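Local coordinates for glycine betaine, L-proline ABC transporter, glycine/betaine/L-proline-binding protein (ProX) (Borrelia burgdorferi, PDB 3TMG), which binds glycine betaine (trimethyl glycine) and probably hands it to a membrane ABC transporter, with carnitine and related amines as possible further substrates, at residues S17-Y22 with N45-S50; V104-P109 with R190-F195; G92-G97 with E207-L212. One frame throughout, in Å; residues are numbered along the deposited sequence.

Contact 1: residues S17-Y22 with N45-S50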
loop_
_atom_site.group_PDB
_atom_site.type_symbol
_atom_site.label_atom_id
_atom_site.label_comp_id
_atom_site.label_asym_id
_atom_site.label_seq_id
_atom_site.Cartn_x
_atom_site.Cartn_y
_atom_site.Cartn_z
ATOM N N SER A 17 -7.602 -15.733 18.640
ATOM C CA SER A 17 -8.112 -14.974 17.519
ATOM C C SER A 17 -7.286 -13.705 17.294
ATOM O O SER A 17 -6.930 -13.027 18.231
ATOM C CB SER A 17 -9.570 -14.583 17.833
ATOM O OG SER A 17 -10.038 -13.516 16.987
ATOM N N VAL A 18 -6.987 -13.399 16.040
ATOM C CA VAL A 18 -6.474 -12.067 15.664
ATOM C C VAL A 18 -7.139 -11.669 14.333
ATOM O O VAL A 18 -7.416 -12.523 13.475
ATOM C CB VAL A 18 -4.935 -12.023 15.620
ATOM C CG1 VAL A 18 -4.421 -12.955 14.531
ATOM C CG2 VAL A 18 -4.409 -10.594 15.431
ATOM N N LYS A 19 -7.425 -10.374 14.211
ATOM C CA LYS A 19 -8.105 -9.794 13.066
ATOM C C LYS A 19 -7.248 -8.697 12.446
ATOM O O LYS A 19 -6.908 -7.728 13.124
ATOM C CB LYS A 19 -9.446 -9.223 13.537
ATOM C CG LYS A 19 -10.395 -10.322 14.017
ATOM C CD LYS A 19 -11.739 -9.774 14.467
ATOM C CE LYS A 19 -12.606 -10.922 14.976
ATOM N NZ LYS A 19 -13.817 -10.357 15.608
ATOM N N ILE A 20 -6.920 -8.825 11.160
ATOM C CA ILE A 20 -6.121 -7.803 10.470
ATOM C C ILE A 20 -6.962 -7.182 9.346
ATOM O O ILE A 20 -7.482 -7.917 8.505
ATOM C CB ILE A 20 -4.823 -8.394 9.834
ATOM C CG1 ILE A 20 -4.186 -9.482 10.743
ATOM C CG2 ILE A 20 -3.859 -7.251 9.404
ATOM C CD1 ILE A 20 -2.885 -10.065 10.181
ATOM N N GLY A 21 -7.122 -5.854 9.367
ATOM C CA GLY A 21 -7.792 -5.135 8.250
ATOM C C GLY A 21 -6.767 -4.716 7.187
ATOM O O GLY A 21 -5.603 -4.415 7.510
ATOM N N TYR A 22 -7.177 -4.729 5.919
ATOM C CA TYR A 22 -6.312 -4.292 4.825
ATOM C C TYR A 22 -7.179 -3.814 3.673
ATOM O O TYR A 22 -8.400 -4.055 3.660
ATOM C CB TYR A 22 -5.334 -5.394 4.349
ATOM C CG TYR A 22 -5.960 -6.565 3.628
ATOM C CD1 TYR A 22 -6.851 -7.434 4.289
ATOM C CD2 TYR A 22 -5.683 -6.791 2.267
ATOM C CE1 TYR A 22 -7.455 -8.503 3.618
ATOM C CE2 TYR A 22 -6.264 -7.874 1.594
ATOM C CZ TYR A 22 -7.127 -8.725 2.284
ATOM O OH TYR A 22 -7.709 -9.795 1.619
ATOM N N ASN A 45 -6.513 -18.571 14.974
ATOM C CA ASN A 45 -7.439 -18.355 13.905
ATOM C C ASN A 45 -7.234 -16.893 13.457
ATOM O O ASN A 45 -7.758 -15.946 14.061
ATOM C CB ASN A 45 -8.872 -18.611 14.379
ATOM C CG ASN A 45 -9.892 -18.258 13.328
ATOM O OD1 ASN A 45 -9.573 -18.148 12.147
ATOM N ND2 ASN A 45 -11.118 -18.056 13.748
ATOM N N ALA A 46 -6.436 -16.717 12.405
ATOM C CA ALA A 46 -6.078 -15.383 11.944
ATOM C C ALA A 46 -7.037 -15.012 10.834
ATOM O O ALA A 46 -7.031 -15.650 9.790
ATOM C CB ALA A 46 -4.641 -15.376 11.439
ATOM N N GLU A 47 -7.893 -14.026 11.067
ATOM C CA GLU A 47 -8.815 -13.602 10.013
ATOM C C GLU A 47 -8.344 -12.274 9.428
ATOM O O GLU A 47 -8.021 -11.368 10.171
ATOM C CB GLU A 47 -10.185 -13.392 10.577
ATOM C CG GLU A 47 -10.779 -14.652 11.186
ATOM C CD GLU A 47 -12.094 -14.326 11.845
ATOM O OE1 GLU A 47 -13.099 -14.207 11.113
ATOM O OE2 GLU A 47 -12.140 -14.157 13.067
ATOM N N ILE A 48 -8.381 -12.165 8.114
ATOM C CA ILE A 48 -8.028 -10.902 7.456
ATOM C C ILE A 48 -9.258 -10.359 6.754
ATOM O O ILE A 48 -10.132 -11.123 6.284
ATOM C CB ILE A 48 -6.795 -11.031 6.533
ATOM C CG1 ILE A 48 -7.048 -11.952 5.339
ATOM C CG2 ILE A 48 -5.566 -11.470 7.356
ATOM C CD1 ILE A 48 -5.879 -11.955 4.341
ATOM N N PHE A 49 -9.357 -9.047 6.715
ATOM C CA PHE A 49 -10.575 -8.422 6.191
ATOM C C PHE A 49 -10.263 -7.353 5.161
ATOM O O PHE A 49 -9.625 -6.337 5.488
ATOM C CB PHE A 49 -11.363 -7.805 7.330
ATOM C CG PHE A 49 -11.874 -8.797 8.316
ATOM C CD1 PHE A 49 -13.047 -9.484 8.082
ATOM C CD2 PHE A 49 -11.157 -9.066 9.483
ATOM C CE1 PHE A 49 -13.548 -10.391 9.023
ATOM C CE2 PHE A 49 -11.641 -9.982 10.408
ATOM C CZ PHE A 49 -12.836 -10.641 10.181
ATOM N N SER A 50 -10.731 -7.581 3.927
ATOM C CA SER A 50 -10.464 -6.673 2.817
ATOM C C SER A 50 -11.597 -5.655 2.796
ATOM O O SER A 50 -12.732 -6.019 2.604
ATOM C CB SER A 50 -10.394 -7.457 1.504
ATOM O OG SER A 50 -10.151 -6.583 0.407
HETATM O O HOH W 1 -10.051 -14.965 14.742
#

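Contact 2: residues V104-P109 with R190-F195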
loop_
_atom_site.group_PDB
_atom_site.type_symbol
_atom_site.label_atom_id
_atom_site.label_comp_id
_atom_site.label_asym_id
_atom_site.label_seq_id
_atom_site.Cartn_x
_atom_site.Cartn_y
_atom_site.Cartn_z
ATOM N N VAL A 104 4.166 8.999 -15.637
ATOM C CA VAL A 104 3.955 8.871 -17.075
ATOM C C VAL A 104 4.998 7.880 -17.625
ATOM O O VAL A 104 6.032 7.700 -17.016
ATOM C CB VAL A 104 4.119 10.238 -17.790
ATOM C CG1 VAL A 104 3.030 11.235 -17.313
ATOM C CG2 VAL A 104 5.538 10.782 -17.587
ATOM N N PRO A 105 4.735 7.271 -18.803
ATOM C CA PRO A 105 5.755 6.529 -19.532
ATOM C C PRO A 105 6.921 7.453 -19.791
ATOM O O PRO A 105 6.733 8.661 -20.027
ATOM C CB PRO A 105 5.054 6.191 -20.855
ATOM C CG PRO A 105 3.612 6.110 -20.481
ATOM C CD PRO A 105 3.440 7.255 -19.519
ATOM N N SER A 106 8.117 6.898 -19.745
ATOM C CA SER A 106 9.329 7.678 -19.960
ATOM C C SER A 106 9.389 8.359 -21.327
ATOM O O SER A 106 10.054 9.376 -21.456
ATOM C CB SER A 106 10.566 6.800 -19.787
ATOM O OG SER A 106 10.631 6.411 -18.426
ATOM N N TYR A 107 8.701 7.816 -22.329
ATOM C CA TYR A 107 8.675 8.477 -23.640
ATOM C C TYR A 107 7.846 9.796 -23.665
ATOM O O TYR A 107 7.917 10.547 -24.629
ATOM C CB TYR A 107 8.268 7.510 -24.757
ATOM C CG TYR A 107 6.926 6.843 -24.549
ATOM C CD1 TYR A 107 5.726 7.603 -24.570
ATOM C CD2 TYR A 107 6.843 5.469 -24.305
ATOM C CE1 TYR A 107 4.492 6.998 -24.375
ATOM C CE2 TYR A 107 5.615 4.858 -24.104
ATOM C CZ TYR A 107 4.462 5.618 -24.165
ATOM O OH TYR A 107 3.276 5.017 -23.973
ATOM N N VAL A 108 7.097 10.101 -22.608
ATOM C CA VAL A 108 6.426 11.405 -22.507
ATOM C C VAL A 108 7.453 12.500 -22.133
ATOM O O VAL A 108 8.106 12.422 -21.091
ATOM C CB VAL A 108 5.244 11.382 -21.510
ATOM C CG1 VAL A 108 4.587 12.749 -21.430
ATOM C CG2 VAL A 108 4.231 10.317 -21.904
ATOM N N PRO A 109 7.602 13.534 -22.992
ATOM C CA PRO A 109 8.705 14.479 -22.858
ATOM C C PRO A 109 8.513 15.641 -21.868
ATOM O O PRO A 109 9.013 16.744 -22.124
ATOM C CB PRO A 109 8.852 15.023 -24.270
ATOM C CG PRO A 109 7.458 14.981 -24.819
ATOM C CD PRO A 109 6.732 13.866 -24.134
ATOM N N ARG A 190 9.036 -3.405 -14.621
ATOM C CA ARG A 190 8.429 -4.062 -15.760
ATOM C C ARG A 190 8.241 -3.059 -16.905
ATOM O O ARG A 190 8.334 -3.410 -18.075
ATOM C CB ARG A 190 7.073 -4.697 -15.368
ATOM C CG ARG A 190 6.562 -5.685 -16.411
ATOM C CD ARG A 190 5.261 -6.385 -16.012
ATOM N NE ARG A 190 5.336 -7.190 -14.783
ATOM C CZ ARG A 190 4.250 -7.727 -14.215
ATOM N NH1 ARG A 190 3.064 -7.534 -14.779
ATOM N NH2 ARG A 190 4.331 -8.445 -13.100
ATOM N N TYR A 191 7.918 -1.812 -16.550
ATOM C CA TYR A 191 7.727 -0.737 -17.535
ATOM C C TYR A 191 8.801 0.338 -17.399
ATOM O O TYR A 191 9.403 0.451 -16.361
ATOM C CB TYR A 191 6.351 -0.089 -17.378
ATOM C CG TYR A 191 5.232 -1.095 -17.372
ATOM C CD1 TYR A 191 4.948 -1.868 -18.528
ATOM C CD2 TYR A 191 4.432 -1.263 -16.251
ATOM C CE1 TYR A 191 3.907 -2.786 -18.527
ATOM C CE2 TYR A 191 3.391 -2.176 -16.248
ATOM C CZ TYR A 191 3.155 -2.947 -17.374
ATOM O OH TYR A 191 2.119 -3.854 -17.371
ATOM N N ASP A 192 9.016 1.108 -18.469
ATOM C CA ASP A 192 9.883 2.257 -18.456
ATOM C C ASP A 192 8.993 3.468 -18.186
ATOM O O ASP A 192 8.419 4.050 -19.099
ATOM C CB ASP A 192 10.630 2.359 -19.792
ATOM C CG ASP A 192 11.683 3.409 -19.778
ATOM O OD1 ASP A 192 11.910 4.026 -18.718
ATOM O OD2 ASP A 192 12.293 3.630 -20.831
ATOM N N ILE A 193 8.888 3.832 -16.905
ATOM C CA ILE A 193 7.998 4.873 -16.447
ATOM C C ILE A 193 8.758 5.803 -15.477
ATOM O O ILE A 193 9.792 5.416 -14.949
ATOM C CB ILE A 193 6.772 4.269 -15.716
ATOM C CG1 ILE A 193 7.192 3.209 -14.661
ATOM C CG2 ILE A 193 5.804 3.675 -16.741
ATOM C CD1 ILE A 193 6.055 2.783 -13.719
ATOM N N LYS A 194 8.212 6.986 -15.198
ATOM C CA LYS A 194 8.925 7.964 -14.372
ATOM C C LYS A 194 7.918 8.756 -13.551
ATOM O O LYS A 194 6.788 8.990 -13.996
ATOM C CB LYS A 194 9.790 8.914 -15.231
ATOM C CG LYS A 194 8.983 9.727 -16.266
ATOM C CD LYS A 194 9.896 10.568 -17.164
ATOM C CE LYS A 194 9.125 11.354 -18.197
ATOM N NZ LYS A 194 10.079 12.030 -19.128
ATOM N N PHE A 195 8.340 9.180 -12.365
ATOM C CA PHE A 195 7.604 10.193 -11.618
ATOM C C PHE A 195 7.871 11.553 -12.194
ATOM O O PHE A 195 8.981 11.829 -12.644
ATOM C CB PHE A 195 8.048 10.231 -10.151
ATOM C CG PHE A 195 7.573 9.083 -9.316
ATOM C CD1 PHE A 195 6.231 8.954 -8.995
ATOM C CD2 PHE A 195 8.490 8.158 -8.763
ATOM C CE1 PHE A 195 5.790 7.925 -8.140
ATOM C CE2 PHE A 195 8.048 7.116 -7.926
ATOM C CZ PHE A 195 6.707 6.997 -7.621
HETATM O O HOH W 2 12.139 10.508 -19.761
HETATM O O HOH W 3 8.550 4.431 -21.786
#

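Contact 3: residues G92-G97 with E207-L212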
loop_
_atom_site.group_PDB
_atom_site.type_symbol
_atom_site.label_atom_id
_atom_site.label_comp_id
_atom_site.label_asym_id
_atom_site.label_seq_id
_atom_site.Cartn_x
_atom_site.Cartn_y
_atom_site.Cartn_z
ATOM N N GLY A 92 5.013 2.337 14.726
ATOM C CA GLY A 92 6.191 2.662 13.915
ATOM C C GLY A 92 6.089 2.069 12.530
ATOM O O GLY A 92 5.020 1.584 12.165
ATOM N N ALA A 93 7.195 2.077 11.766
ATOM C CA ALA A 93 7.167 1.705 10.345
ATOM C C ALA A 93 7.399 0.219 10.235
ATOM O O ALA A 93 8.259 -0.319 10.943
ATOM C CB ALA A 93 8.268 2.448 9.559
ATOM N N ASN A 94 6.660 -0.437 9.335
ATOM C CA ASN A 94 7.027 -1.816 8.935
ATOM C C ASN A 94 7.802 -1.853 7.608
ATOM O O ASN A 94 8.305 -2.911 7.200
ATOM C CB ASN A 94 5.785 -2.717 8.857
ATOM C CG ASN A 94 4.761 -2.233 7.851
ATOM O OD1 ASN A 94 5.051 -2.111 6.658
ATOM N ND2 ASN A 94 3.544 -1.992 8.326
ATOM N N TYR A 95 7.840 -0.703 6.924
ATOM C CA TYR A 95 8.500 -0.575 5.636
ATOM C C TYR A 95 8.883 0.906 5.488
ATOM O O TYR A 95 8.042 1.792 5.740
ATOM C CB TYR A 95 7.566 -1.004 4.438
ATOM C CG TYR A 95 8.235 -0.699 3.080
ATOM C CD1 TYR A 95 8.101 0.571 2.475
ATOM C CD2 TYR A 95 9.062 -1.672 2.445
ATOM C CE1 TYR A 95 8.755 0.881 1.278
ATOM C CE2 TYR A 95 9.720 -1.366 1.241
ATOM C CZ TYR A 95 9.573 -0.096 0.692
ATOM O OH TYR A 95 10.184 0.206 -0.494
ATOM N N GLU A 96 10.118 1.189 5.063
ATOM C CA GLU A 96 10.548 2.583 4.832
ATOM C C GLU A 96 11.019 2.773 3.397
ATOM O O GLU A 96 11.696 1.903 2.854
ATOM C CB GLU A 96 11.662 3.021 5.816
ATOM C CG GLU A 96 11.166 2.956 7.272
ATOM C CD GLU A 96 12.133 3.513 8.296
ATOM O OE1 GLU A 96 13.069 4.231 7.921
ATOM O OE2 GLU A 96 11.914 3.271 9.504
ATOM N N GLY A 97 10.636 3.918 2.802
ATOM C CA GLY A 97 11.059 4.295 1.475
ATOM C C GLY A 97 9.944 4.435 0.458
ATOM O O GLY A 97 10.211 4.370 -0.761
ATOM N N GLU A 207 8.355 8.332 2.335
ATOM C CA GLU A 207 7.654 8.113 3.579
ATOM C C GLU A 207 7.704 6.639 3.974
ATOM O O GLU A 207 8.676 5.899 3.574
ATOM C CB GLU A 207 6.257 8.745 3.510
ATOM C CG GLU A 207 6.394 10.239 3.203
ATOM C CD GLU A 207 5.113 11.001 3.238
ATOM O OE1 GLU A 207 4.054 10.370 3.528
ATOM O OE2 GLU A 207 5.184 12.255 2.994
ATOM N N SER A 208 6.739 6.191 4.752
ATOM C CA SER A 208 6.843 4.804 5.205
ATOM C C SER A 208 5.452 4.205 5.399
ATOM O O SER A 208 4.442 4.946 5.355
ATOM C CB SER A 208 7.748 4.744 6.442
ATOM O OG SER A 208 7.029 5.295 7.498
ATOM N N VAL A 209 5.389 2.901 5.578
ATOM C CA VAL A 209 4.092 2.248 5.856
ATOM C C VAL A 209 4.179 1.860 7.316
ATOM O O VAL A 209 5.193 1.258 7.732
ATOM C CB VAL A 209 3.895 0.996 4.977
ATOM C CG1 VAL A 209 2.477 0.408 5.116
ATOM C CG2 VAL A 209 4.194 1.331 3.493
ATOM N N HIS A 210 3.144 2.199 8.080
ATOM C CA HIS A 210 3.157 1.911 9.506
ATOM C C HIS A 210 2.209 0.832 9.900
ATOM O O HIS A 210 1.312 0.466 9.132
ATOM C CB HIS A 210 2.857 3.189 10.331
ATOM C CG HIS A 210 4.041 4.134 10.433
ATOM N ND1 HIS A 210 4.344 4.816 11.581
ATOM C CD2 HIS A 210 4.953 4.540 9.490
ATOM C CE1 HIS A 210 5.421 5.589 11.379
ATOM N NE2 HIS A 210 5.826 5.409 10.110
ATOM N N THR A 211 2.449 0.296 11.096
ATOM C CA THR A 211 1.617 -0.744 11.667
ATOM C C THR A 211 0.840 -0.050 12.800
ATOM O O THR A 211 1.436 0.584 13.679
ATOM C CB THR A 211 2.488 -1.880 12.264
ATOM O OG1 THR A 211 3.175 -2.561 11.193
ATOM C CG2 THR A 211 1.589 -2.907 13.003
ATOM N N LEU A 212 -0.483 -0.117 12.736
ATOM C CA LEU A 212 -1.310 0.431 13.802
ATOM C C LEU A 212 -2.091 -0.692 14.453
ATOM O O LEU A 212 -2.543 -1.619 13.765
ATOM C CB LEU A 212 -2.290 1.476 13.273
ATOM C CG LEU A 212 -1.775 2.433 12.202
ATOM C CD1 LEU A 212 -2.921 3.249 11.611
ATOM C CD2 LEU A 212 -0.663 3.363 12.699
#

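Contact 1: residues S17-Y22 with N45-S50
I20 and I48 meet midway along two parallel strands, a worked example of how a parallel pair packs tightly on one face and turns the other toward water. E47 spans the middle of the ladder: its N-H reaches V18 O at 2.9 Å, and its carbonyl O accepts I20 N at 2.9 Å. I20 O then receives F49 N at 2.8 Å, and F49 O receives Y22 N. At the opposite end the ladder slackens, the bond from V18 N to N45 O being weak at 3.3 Å.

The tight packing is at V18, A46, I20 and I48, and Y22 and S50 close the more open end of the same face. The CG2 branch of I48 lies against I20, 4.0 Å from its CB and also touching CD1, while V18 CG1 rests on the methyl of A46. With CG of Y22 set between the backbone N and the carbonyl carbon (chi1 69°), the ring leans across to the neighbouring strand. There its CE1 comes to 3.9 Å from I48 CD1, and one ring face covers S50 CA. Helix 26-41 lies over this face, with F39 on V18 and T32 touching both Y22 and I48; F228 of helix 222-230 adds to the cover of V18 and I20.

The other face is looser. K19 and E47 run side by side as extended chains, yet K19 NZ stays 4.9 Å from E47 OE2. K19 CG instead meets the edge of the F49 ring, 3.8 Å from CE2. A water accepts a hydrogen bond from S17 OG and donates to N45 O and E47 OE2, tying three residues together on this partly exposed side. Strand 16-22, helix 26-41 and strand 44-50 thus form a beta-alpha-beta crossover, the repeating element of the periplasmic binding protein fold.

Contact 2: residues V104-P109 with R190-F195
S106 grips D192 twice, through its side chain and its backbone. S106 OG donates to D192 OD1 at 2.7 Å, coming from above the carboxylate plane rather than within it, and S106 N gives D192 O an almost straight bond (2.9 Å, 176° at the hydrogen). A second side-chain link runs the opposite way across the pair. The chain of K194 is extended beyond CG, which carries NZ past V104 and S106 to V108 O at 2.8 Å; on the way its CE passes 3.7 Å from V104 CG2. The ammonium group also bonds I110 O and a water that donates to S106 O, so three oxygens, two carbonyl and one water, grip it.

What positions these partners is mostly backbone. V104 and K194 form an antiparallel hydrogen-bonded pair, V104 N to K194 O at 3.1 Å and K194 N to V104 O at 2.9 Å, and the S106-D192 bond continues the link just past the strand. A type I turn closed by V108 N and P105 O brings the carbonyl of V108 round to face K194 NZ. Farther out, the Y107 ring lays one face on P105 CB and sends its OH to E175 O, while I193 packs on V103, A187 and F188. The arrangement is an antiparallel pairing of strands 88-105 and 193-195 in the binding-protein sheet, finished by a type I beta turn.

Contact 3: residues G92-G97 with E207-L212
N94 and Y95 both direct their N-H groups at V209 O, the classic beta bulge, in which one strand spends two residues opposite one of the other. The two bonds are unequal: N94 N lies 2.8 Å from V209 O, whereas Y95 N makes a weak bond at 3.4 Å. Y95 O takes V209 N in return, and beyond the bulge G97 N bonds E207 O.

The side chain of N94 can be followed from CB to its tip. Its CB passes 3.5 Å from T211 OG1. Because CG sits between the backbone N and the carbonyl carbon (chi1 60°), the amide folds back over the partner strand, with CG 3.5 Å from V209 O. OD1 lies 3.5 Å from V209 O and close to V209 CB, the two side chains crossing obliquely. At the other tip, ND2 donates to T211 OG1 at 2.9 Å, with the hydroxyl lying in the amide plane and the bond nearly straight (171°). The same ND2 bonds V69 O of strand 67-73, so two acceptors fix the rotation of the amide.

Before the bulge, H210 is layered under the opposing backbone. One face of its imidazole carries G92 C, 3.4 Å above the plane and toward the rim, and A93 N over its centre. S208 OG stands at the ring edge, in plane, where its bond from H210 NE2 is weak; ND1 is held by D90 OD1. Strand 67-73 also pairs with strand 207-214, bonded through V73 to S208 and through S71 to H210. W72 touches V209, Y57 and L60 of helix 53-61 pack on L212, and D235 at the start of helix 235-247 receives the Y95 hydroxyl.

Overall arrangement
Contacts 2 and 3 share strand 88-105, which pairs with strand 207-214 near its beginning and with strand 193-195 at its end. Both belong to one branched or curled antiparallel sheet, although the strand turns a corner at N94 and Y95; their centres are about 27 Å apart. Contact 1, a separate parallel pair, is centred about 19 Å from contact 3 and about 37 Å from contact 2, on the opposite side of the chain's centre. Contact 3 comes nearest to bound trimethyl glycine, with the V209 side chain about 7 Å away, against about 10 Å for Y22 and about 13 Å for I193. Strand 88-105 is consistent with a segment linking the two lobes usual in this family.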